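Local coordinates for iron-chelator utilization protein (Thermobifida fusca TM51, PDB 4YHB) that probably helps release siderophore-bound iron by reducing it through its bound flavin, as expected of the siderophore-interacting proteins, at residues L20-V25 with V35-S40; K55-N60 with C76-A81. All coordinates share one frame; numbering follows the deposited sequence.

Interactions 1 and 2 both belong to the antiparallel barrel of the FAD-binding domain. Interaction 1 pairs 20-25 with 35-40 inside the hairpin of strands 17-29 and 32-38. Strand 53-57, the next along the chain, carries the first half of interaction 2, where 55-60 meets the loop segment 76-81. The two contacts do not touch: their centres lie 19 Å apart and their nearest atoms about 5 Å. Neither reaches the flavin directly. The side chain of Val-35 stays about 10 Å from FAD in interaction 1, while that of Lys-55 in interaction 2 comes to about 7 Å from FAD and about 5 Å from the zinc ion.

Interaction 1 (L20-V25 with V35-S40); sequences LEVVNV and VDLGGS
Val-22 lays both methyls against side chains of the neighbouring strand in this antiparallel hairpin. CG2 sits 3.7 Å from Leu-37 CD2, and CG1 lies 3.8 Å from Val-35 CG1. Leu-20 extends the same apolar face, its CB 3.9 Å from Leu-37 CB and the two side chains roughly perpendicular. This is the tight, buried part. Strand 100-106 completes it, with Leu-101, Ile-103 and Phe-105 touching these side chains.

The other face is polar and nearer solvent at Glu-21 and Asn-24. Here the register slips by one residue in a classic beta bulge, with Val-23 and Asn-24 set opposite the single residue Asp-36: Val-23 N donates to Asp-36 O at 2.9 Å, while Asn-24 N reaches that oxygen only weakly, at 3.5 Å. Above the bulge, Asn-24 ND2 donates to Asp-36 OD2 at 2.8 Å, almost straight (173°), landing on the oxygen's anti lone pair. OD2 lies in the Asn-24 amide plane, while the carboxylate itself is turned 80° to it.

Thr-102 binds the other carboxylate oxygen, OD1, from strand 100-106. With a partner on each oxygen, the buried Asp-36 carboxylate is fixed in rotation, and such neutral hydrogen-bonding groups probably help it keep its negative charge.

Interaction 2 (K55-N60 with C76-A81); sequences KLWFPN and CLNFRA
On the flank of the FAD-domain barrel, strand 53-57 sends Trp-57 and Lys-55 against the loop that leads from strand 75-76 to strand 86-95. The six-membered part of the Trp-57 indole does most of the touching. Its CZ2 lies 3.8 Å from Cys-76 SG and 3.9 Å from Phe-79 CE1. The sulfur stands 4.9 Å from the centroid of that ring and 65° off its normal, an oblique sulfur-aromatic contact. The same sulfur also sits over the centre of the Phe-79 ring, 3.9 Å above its plane, so it packs against both aromatic groups.

Asn-78 closes in on the indole beside Cys-76. With CG set between the backbone N and the carbonyl carbon (chi1 65°), its amide plane is nearly parallel to the indole, 14° apart, and OD1 comes to 3.5 Å from Trp-57 CH2. That oxygen accepts from Val-70 N and ND2 donates to Leu-68 O, two bonds that fix the rotation of the amide. Asn-78 also opens a type I turn, closed by Ala-81 N on Asn-78 O at 3.2 Å, which carries Phe-79 at its second position.

Lys-55 runs across Phe-79 at about a right angle, its CD 3.7 Å from Phe-79 CE1. Beyond that methylene the chain bends at its last torsion, and NZ makes a salt bridge with Asp-88. The zinc ion held by His-53, His-265 and His-266 lies close by.

Strand 53-57 is flanked in the sheet by strands 86-95 and 125-129. Through Trp-57 and Lys-55 the contact packs the 76-81 loop against this strand of the six-stranded antiparallel barrel that forms the FAD-binding domain.

Interaction 1 (L20-V25 with V35-S40)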
ATOM      1  N   LEU A  20      -7.270  17.302  -3.592  1.00 20.82           N
ATOM      2  CA  LEU A  20      -8.301  16.463  -4.188  1.00 19.67           C
ATOM      3  C   LEU A  20      -9.471  16.289  -3.240  1.00 19.83           C
ATOM      4  O   LEU A  20      -9.342  16.473  -2.036  1.00 20.18           O
ATOM      5  CB  LEU A  20      -7.736  15.096  -4.578  1.00 21.33           C
ATOM      6  CG  LEU A  20      -6.610  15.087  -5.606  1.00 21.74           C
ATOM      7  CD1 LEU A  20      -6.252  13.658  -5.942  1.00 19.08           C
ATOM      8  CD2 LEU A  20      -7.035  15.846  -6.879  1.00 23.12           C
ATOM      9  N   GLU A  21     -10.615  15.918  -3.801  1.00 20.90           N
ATOM     10  CA  GLU A  21     -11.865  15.858  -3.050  1.00 19.85           C
ATOM     11  C   GLU A  21     -12.467  14.475  -3.174  1.00 18.72           C
ATOM     12  O   GLU A  21     -12.432  13.882  -4.249  1.00 19.84           O
ATOM     13  CB  GLU A  21     -12.841  16.922  -3.574  1.00 23.33           C
ATOM     14  CG  GLU A  21     -14.198  16.943  -2.902  1.00 28.56           C
ATOM     15  CD  GLU A  21     -15.062  18.089  -3.426  1.00 34.16           C
ATOM     16  OE1 GLU A  21     -14.489  19.092  -3.906  1.00 39.38           O
ATOM     17  OE2 GLU A  21     -16.302  17.981  -3.355  1.00 37.97           O
ATOM     18  N   VAL A  22     -13.002  13.960  -2.069  1.00 21.75           N
ATOM     19  CA  VAL A  22     -13.657  12.655  -2.085  1.00 19.81           C
ATOM     20  C   VAL A  22     -14.911  12.710  -2.966  1.00 20.23           C
ATOM     21  O   VAL A  22     -15.799  13.535  -2.762  1.00 21.77           O
ATOM     22  CB  VAL A  22     -14.040  12.199  -0.673  1.00 22.08           C
ATOM     23  CG1 VAL A  22     -14.747  10.849  -0.726  1.00 17.41           C
ATOM     24  CG2 VAL A  22     -12.809  12.133   0.238  1.00 21.88           C
ATOM     25  N   VAL A  23     -14.980  11.834  -3.952  1.00 17.20           N
ATOM     26  CA  VAL A  23     -16.176  11.746  -4.785  1.00 20.43           C
ATOM     27  C   VAL A  23     -17.009  10.498  -4.458  1.00 21.62           C
ATOM     28  O   VAL A  23     -18.240  10.572  -4.372  1.00 20.08           O
ATOM     29  CB  VAL A  23     -15.802  11.743  -6.264  1.00 23.97           C
ATOM     30  CG1 VAL A  23     -17.051  11.703  -7.117  1.00 29.16           C
ATOM     31  CG2 VAL A  23     -14.957  13.001  -6.589  1.00 26.91           C
ATOM     32  N   ASN A  24     -16.328   9.363  -4.278  1.00 20.33           N
ATOM     33  CA  ASN A  24     -16.987   8.100  -3.928  1.00 18.13           C
ATOM     34  C   ASN A  24     -16.380   7.492  -2.669  1.00 20.20           C
ATOM     35  O   ASN A  24     -15.168   7.590  -2.449  1.00 17.79           O
ATOM     36  CB  ASN A  24     -16.882   7.091  -5.073  1.00 19.33           C
ATOM     37  CG  ASN A  24     -17.305   7.674  -6.419  1.00 27.40           C
ATOM     38  OD1 ASN A  24     -18.302   8.391  -6.514  1.00 26.24           O
ATOM     39  ND2 ASN A  24     -16.551   7.356  -7.464  1.00 26.65           N
ATOM     40  N   VAL A  25     -17.230   6.870  -1.849  1.00 18.32           N
ATOM     41  CA  VAL A  25     -16.774   6.098  -0.689  1.00 17.70           C
ATOM     42  C   VAL A  25     -17.435   4.727  -0.742  1.00 20.84           C
ATOM     43  O   VAL A  25     -18.667   4.630  -0.845  1.00 18.56           O
ATOM     44  CB  VAL A  25     -17.111   6.796   0.647  1.00 18.93           C
ATOM     45  CG1 VAL A  25     -16.575   5.988   1.835  1.00 21.11           C
ATOM     46  CG2 VAL A  25     -16.533   8.207   0.682  1.00 20.67           C
ATOM     47  N   VAL A  35     -11.829   4.731  -1.304  1.00 19.47           N
ATOM     48  CA  VAL A  35     -12.177   6.123  -1.530  1.00 15.17           C
ATOM     49  C   VAL A  35     -11.694   6.538  -2.914  1.00 21.65           C
ATOM     50  O   VAL A  35     -10.534   6.282  -3.260  1.00 18.78           O
ATOM     51  CB  VAL A  35     -11.538   7.021  -0.441  1.00 19.16           C
ATOM     52  CG1 VAL A  35     -11.787   8.501  -0.720  1.00 22.16           C
ATOM     53  CG2 VAL A  35     -12.043   6.623   0.950  1.00 23.31           C
ATOM     54  N   ASP A  36     -12.569   7.153  -3.713  1.00 19.19           N
ATOM     55  CA  ASP A  36     -12.131   7.752  -4.978  1.00 21.26           C
ATOM     56  C   ASP A  36     -11.963   9.259  -4.800  1.00 22.21           C
ATOM     57  O   ASP A  36     -12.900   9.924  -4.348  1.00 20.37           O
ATOM     58  CB  ASP A  36     -13.131   7.480  -6.110  1.00 21.85           C
ATOM     59  CG  ASP A  36     -13.279   5.998  -6.442  1.00 32.30           C
ATOM     60  OD1 ASP A  36     -12.319   5.219  -6.234  1.00 31.44           O
ATOM     61  OD2 ASP A  36     -14.374   5.612  -6.925  1.00 33.33           O
ATOM     62  N   LEU A  37     -10.781   9.782  -5.156  1.00 18.13           N
ATOM     63  CA  LEU A  37     -10.464  11.209  -5.053  1.00 18.92           C
ATOM     64  C   LEU A  37     -10.396  11.828  -6.450  1.00 19.12           C
ATOM     65  O   LEU A  37      -9.819  11.237  -7.358  1.00 21.42           O
ATOM     66  CB  LEU A  37      -9.126  11.426  -4.331  1.00 21.12           C
ATOM     67  CG  LEU A  37      -9.019  10.871  -2.901  1.00 23.45           C
ATOM     68  CD1 LEU A  37      -7.560  10.818  -2.448  1.00 24.02           C
ATOM     69  CD2 LEU A  37      -9.813  11.774  -1.982  1.00 21.12           C
ATOM     70  N   GLY A  38     -10.981  13.008  -6.620  1.00 21.23           N
ATOM     71  CA  GLY A  38     -10.970  13.667  -7.919  1.00 19.45           C
ATOM     72  C   GLY A  38     -10.791  15.163  -7.790  1.00 24.07           C
ATOM     73  O   GLY A  38     -10.572  15.668  -6.690  1.00 21.38           O
ATOM     74  N   GLY A  39     -10.906  15.873  -8.914  1.00 25.92           N
ATOM     75  CA  GLY A  39     -10.763  17.320  -8.933  1.00 26.63           C
ATOM     76  C   GLY A  39      -9.776  17.706 -10.021  1.00 25.06           C
ATOM     77  O   GLY A  39      -8.985  16.878 -10.458  1.00 25.56           O
ATOM     78  N   SER A  40      -9.818  18.958 -10.468  1.00 28.27           N
ATOM     79  CA  SER A  40      -8.978  19.373 -11.585  1.00 28.74           C
ATOM     80  C   SER A  40      -7.477  19.246 -11.300  1.00 26.77           C
ATOM     81  O   SER A  40      -6.687  19.091 -12.232  1.00 27.01           O
ATOM     82  CB  SER A  40      -9.311  20.821 -11.991  1.00 33.44           C
ATOM     83  OG  SER A  40      -9.172  21.709 -10.893  1.00 36.57           O
TER

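Interaction 2 (K55-N60 with C76-A81)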
ATOM      1  N   LYS A  55       1.697  10.633  -0.606  1.00 16.55           N
ATOM      2  CA  LYS A  55       1.532  11.084   0.764  1.00 16.36           C
ATOM      3  C   LYS A  55       0.234  11.865   0.823  1.00 17.37           C
ATOM      4  O   LYS A  55       0.037  12.826   0.074  1.00 17.38           O
ATOM      5  CB  LYS A  55       2.717  11.948   1.232  1.00 19.94           C
ATOM      6  CG  LYS A  55       3.923  11.152   1.732  1.00 23.91           C
ATOM      7  CD  LYS A  55       5.185  12.021   1.792  1.00 26.16           C
ATOM      8  CE  LYS A  55       6.243  11.374   2.672  1.00 28.14           C
ATOM      9  NZ  LYS A  55       6.554   9.971   2.267  1.00 26.14           N
ATOM     10  N   LEU A  56      -0.660  11.437   1.701  1.00 16.88           N
ATOM     11  CA  LEU A  56      -1.903  12.152   1.931  1.00 17.31           C
ATOM     12  C   LEU A  56      -1.752  13.092   3.109  1.00 16.66           C
ATOM     13  O   LEU A  56      -1.256  12.704   4.173  1.00 17.77           O
ATOM     14  CB  LEU A  56      -3.061  11.167   2.188  1.00 17.13           C
ATOM     15  CG  LEU A  56      -3.373  10.247   1.007  1.00 18.87           C
ATOM     16  CD1 LEU A  56      -4.580   9.352   1.320  1.00 16.73           C
ATOM     17  CD2 LEU A  56      -3.610  11.045  -0.281  1.00 16.99           C
ATOM     18  N   TRP A  57      -2.224  14.319   2.928  1.00 16.34           N
ATOM     19  CA  TRP A  57      -2.112  15.357   3.944  1.00 18.18           C
ATOM     20  C   TRP A  57      -3.481  15.641   4.550  1.00 18.60           C
ATOM     21  O   TRP A  57      -4.401  16.089   3.861  1.00 19.52           O
ATOM     22  CB  TRP A  57      -1.492  16.637   3.337  1.00 18.40           C
ATOM     23  CG  TRP A  57      -0.042  16.458   2.945  1.00 18.53           C
ATOM     24  CD1 TRP A  57       0.466  15.535   2.073  1.00 20.35           C
ATOM     25  CD2 TRP A  57       1.081  17.229   3.407  1.00 19.77           C
ATOM     26  NE1 TRP A  57       1.837  15.683   1.969  1.00 18.99           N
ATOM     27  CE2 TRP A  57       2.235  16.709   2.778  1.00 19.52           C
ATOM     28  CE3 TRP A  57       1.221  18.311   4.283  1.00 22.70           C
ATOM     29  CZ2 TRP A  57       3.513  17.238   2.999  1.00 20.95           C
ATOM     30  CZ3 TRP A  57       2.494  18.830   4.505  1.00 23.12           C
ATOM     31  CH2 TRP A  57       3.619  18.288   3.864  1.00 22.49           C
ATOM     32  N   PHE A  58      -3.600  15.367   5.848  1.00 19.84           N
ATOM     33  CA  PHE A  58      -4.885  15.322   6.541  1.00 19.11           C
ATOM     34  C   PHE A  58      -5.152  16.585   7.361  1.00 19.59           C
ATOM     35  O   PHE A  58      -4.211  17.237   7.826  1.00 21.64           O
ATOM     36  CB  PHE A  58      -4.940  14.098   7.486  1.00 16.46           C
ATOM     37  CG  PHE A  58      -4.925  12.759   6.782  1.00 17.88           C
ATOM     38  CD1 PHE A  58      -6.112  12.149   6.402  1.00 19.40           C
ATOM     39  CD2 PHE A  58      -3.729  12.111   6.509  1.00 20.45           C
ATOM     40  CE1 PHE A  58      -6.112  10.917   5.766  1.00 20.30           C
ATOM     41  CE2 PHE A  58      -3.720  10.870   5.860  1.00 18.95           C
ATOM     42  CZ  PHE A  58      -4.909  10.282   5.489  1.00 21.31           C
ATOM     43  N   PRO A  59      -6.437  16.902   7.591  1.00 22.92           N
ATOM     44  CA  PRO A  59      -6.796  17.964   8.542  1.00 27.14           C
ATOM     45  C   PRO A  59      -6.531  17.527   9.981  1.00 33.36           C
ATOM     46  O   PRO A  59      -6.514  16.325  10.255  1.00 26.48           O
ATOM     47  CB  PRO A  59      -8.296  18.156   8.304  1.00 25.83           C
ATOM     48  CG  PRO A  59      -8.758  16.784   7.881  1.00 26.07           C
ATOM     49  CD  PRO A  59      -7.634  16.266   7.005  1.00 22.11           C
ATOM     50  N   ASN A  60      -6.304  18.480  10.878  1.00 35.51           N
ATOM     51  CA  ASN A  60      -6.291  18.186  12.304  1.00 44.07           C
ATOM     52  C   ASN A  60      -7.717  18.242  12.824  1.00 50.18           C
ATOM     53  O   ASN A  60      -8.361  19.292  12.770  1.00 56.71           O
ATOM     54  CB  ASN A  60      -5.403  19.165  13.069  1.00 47.32           C
ATOM     55  CG  ASN A  60      -5.270  18.810  14.543  1.00 50.68           C
ATOM     56  OD1 ASN A  60      -6.256  18.532  15.226  1.00 55.78           O
ATOM     57  ND2 ASN A  60      -4.040  18.809  15.034  1.00 45.36           N
ATOM     58  N   CYS A  76       9.283  19.138  -1.737  1.00 23.30           N
ATOM     59  CA  CYS A  76       8.368  19.572  -0.692  1.00 24.81           C
ATOM     60  C   CYS A  76       9.152  20.331   0.366  1.00 23.18           C
ATOM     61  O   CYS A  76      10.144  19.820   0.881  1.00 27.02           O
ATOM     62  CB  CYS A  76       7.642  18.380  -0.065  1.00 21.94           C
ATOM     63  SG  CYS A  76       6.467  18.911   1.197  1.00 25.87           S
ATOM     64  N   LEU A  77       8.710  21.547   0.684  1.00 25.28           N
ATOM     65  CA  LEU A  77       9.422  22.418   1.622  1.00 24.65           C
ATOM     66  C   LEU A  77       8.967  22.322   3.078  1.00 31.29           C
ATOM     67  O   LEU A  77       9.662  22.805   3.981  1.00 26.24           O
ATOM     68  CB  LEU A  77       9.286  23.887   1.199  1.00 24.21           C
ATOM     69  CG  LEU A  77       9.907  24.355  -0.116  1.00 28.33           C
ATOM     70  CD1 LEU A  77       9.926  25.865  -0.134  1.00 27.50           C
ATOM     71  CD2 LEU A  77      11.299  23.773  -0.301  1.00 33.09           C
ATOM     72  N   ASN A  78       7.795  21.751   3.326  1.00 24.67           N
ATOM     73  CA  ASN A  78       7.239  21.875   4.666  1.00 23.32           C
ATOM     74  C   ASN A  78       6.912  20.559   5.356  1.00 25.06           C
ATOM     75  O   ASN A  78       5.983  20.495   6.157  1.00 25.84           O
ATOM     76  CB  ASN A  78       5.998  22.756   4.633  1.00 21.65           C
ATOM     77  CG  ASN A  78       4.867  22.146   3.831  1.00 25.72           C
ATOM     78  OD1 ASN A  78       5.089  21.319   2.940  1.00 24.60           O
ATOM     79  ND2 ASN A  78       3.646  22.558   4.136  1.00 24.57           N
ATOM     80  N   PHE A  79       7.698  19.528   5.063  1.00 23.05           N
ATOM     81  CA  PHE A  79       7.607  18.259   5.787  1.00 23.96           C
ATOM     82  C   PHE A  79       7.756  18.488   7.287  1.00 29.12           C
ATOM     83  O   PHE A  79       7.141  17.787   8.083  1.00 27.22           O
ATOM     84  CB  PHE A  79       8.690  17.275   5.322  1.00 28.40           C
ATOM     85  CG  PHE A  79       8.359  16.531   4.057  1.00 28.07           C
ATOM     86  CD1 PHE A  79       7.124  15.923   3.885  1.00 28.04           C
ATOM     87  CD2 PHE A  79       9.305  16.414   3.050  1.00 29.51           C
ATOM     88  CE1 PHE A  79       6.834  15.219   2.716  1.00 24.67           C
ATOM     89  CE2 PHE A  79       9.029  15.718   1.888  1.00 27.25           C
ATOM     90  CZ  PHE A  79       7.791  15.120   1.717  1.00 27.80           C
ATOM     91  N   ARG A  80       8.569  19.472   7.683  1.00 25.73           N
ATOM     92  CA  ARG A  80       8.841  19.666   9.108  1.00 25.31           C
ATOM     93  C   ARG A  80       8.068  20.837   9.708  1.00 25.66           C
ATOM     94  O   ARG A  80       8.314  21.228  10.848  1.00 28.91           O
ATOM     95  CB  ARG A  80      10.345  19.856   9.339  1.00 27.54           C
ATOM     96  CG  ARG A  80      11.178  18.630   8.987  1.00 31.25           C
ATOM     97  CD  ARG A  80      12.659  18.964   8.811  1.00 42.60           C
ATOM     98  NE  ARG A  80      13.351  19.171  10.081  1.00 43.76           N
ATOM     99  CZ  ARG A  80      14.345  20.039  10.261  1.00 40.16           C
ATOM    100  NH1 ARG A  80      14.772  20.786   9.252  1.00 40.59           N
ATOM    101  NH2 ARG A  80      14.918  20.158  11.451  1.00 38.23           N
ATOM    102  N   ALA A  81       7.142  21.406   8.951  1.00 24.64           N
ATOM    103  CA  ALA A  81       6.337  22.504   9.483  1.00 31.23           C
ATOM    104  C   ALA A  81       5.436  21.986  10.604  1.00 37.08           C
ATOM    105  O   ALA A  81       5.083  20.810  10.621  1.00 28.85           O
ATOM    106  CB  ALA A  81       5.519  23.151   8.394  1.00 28.07           C
TER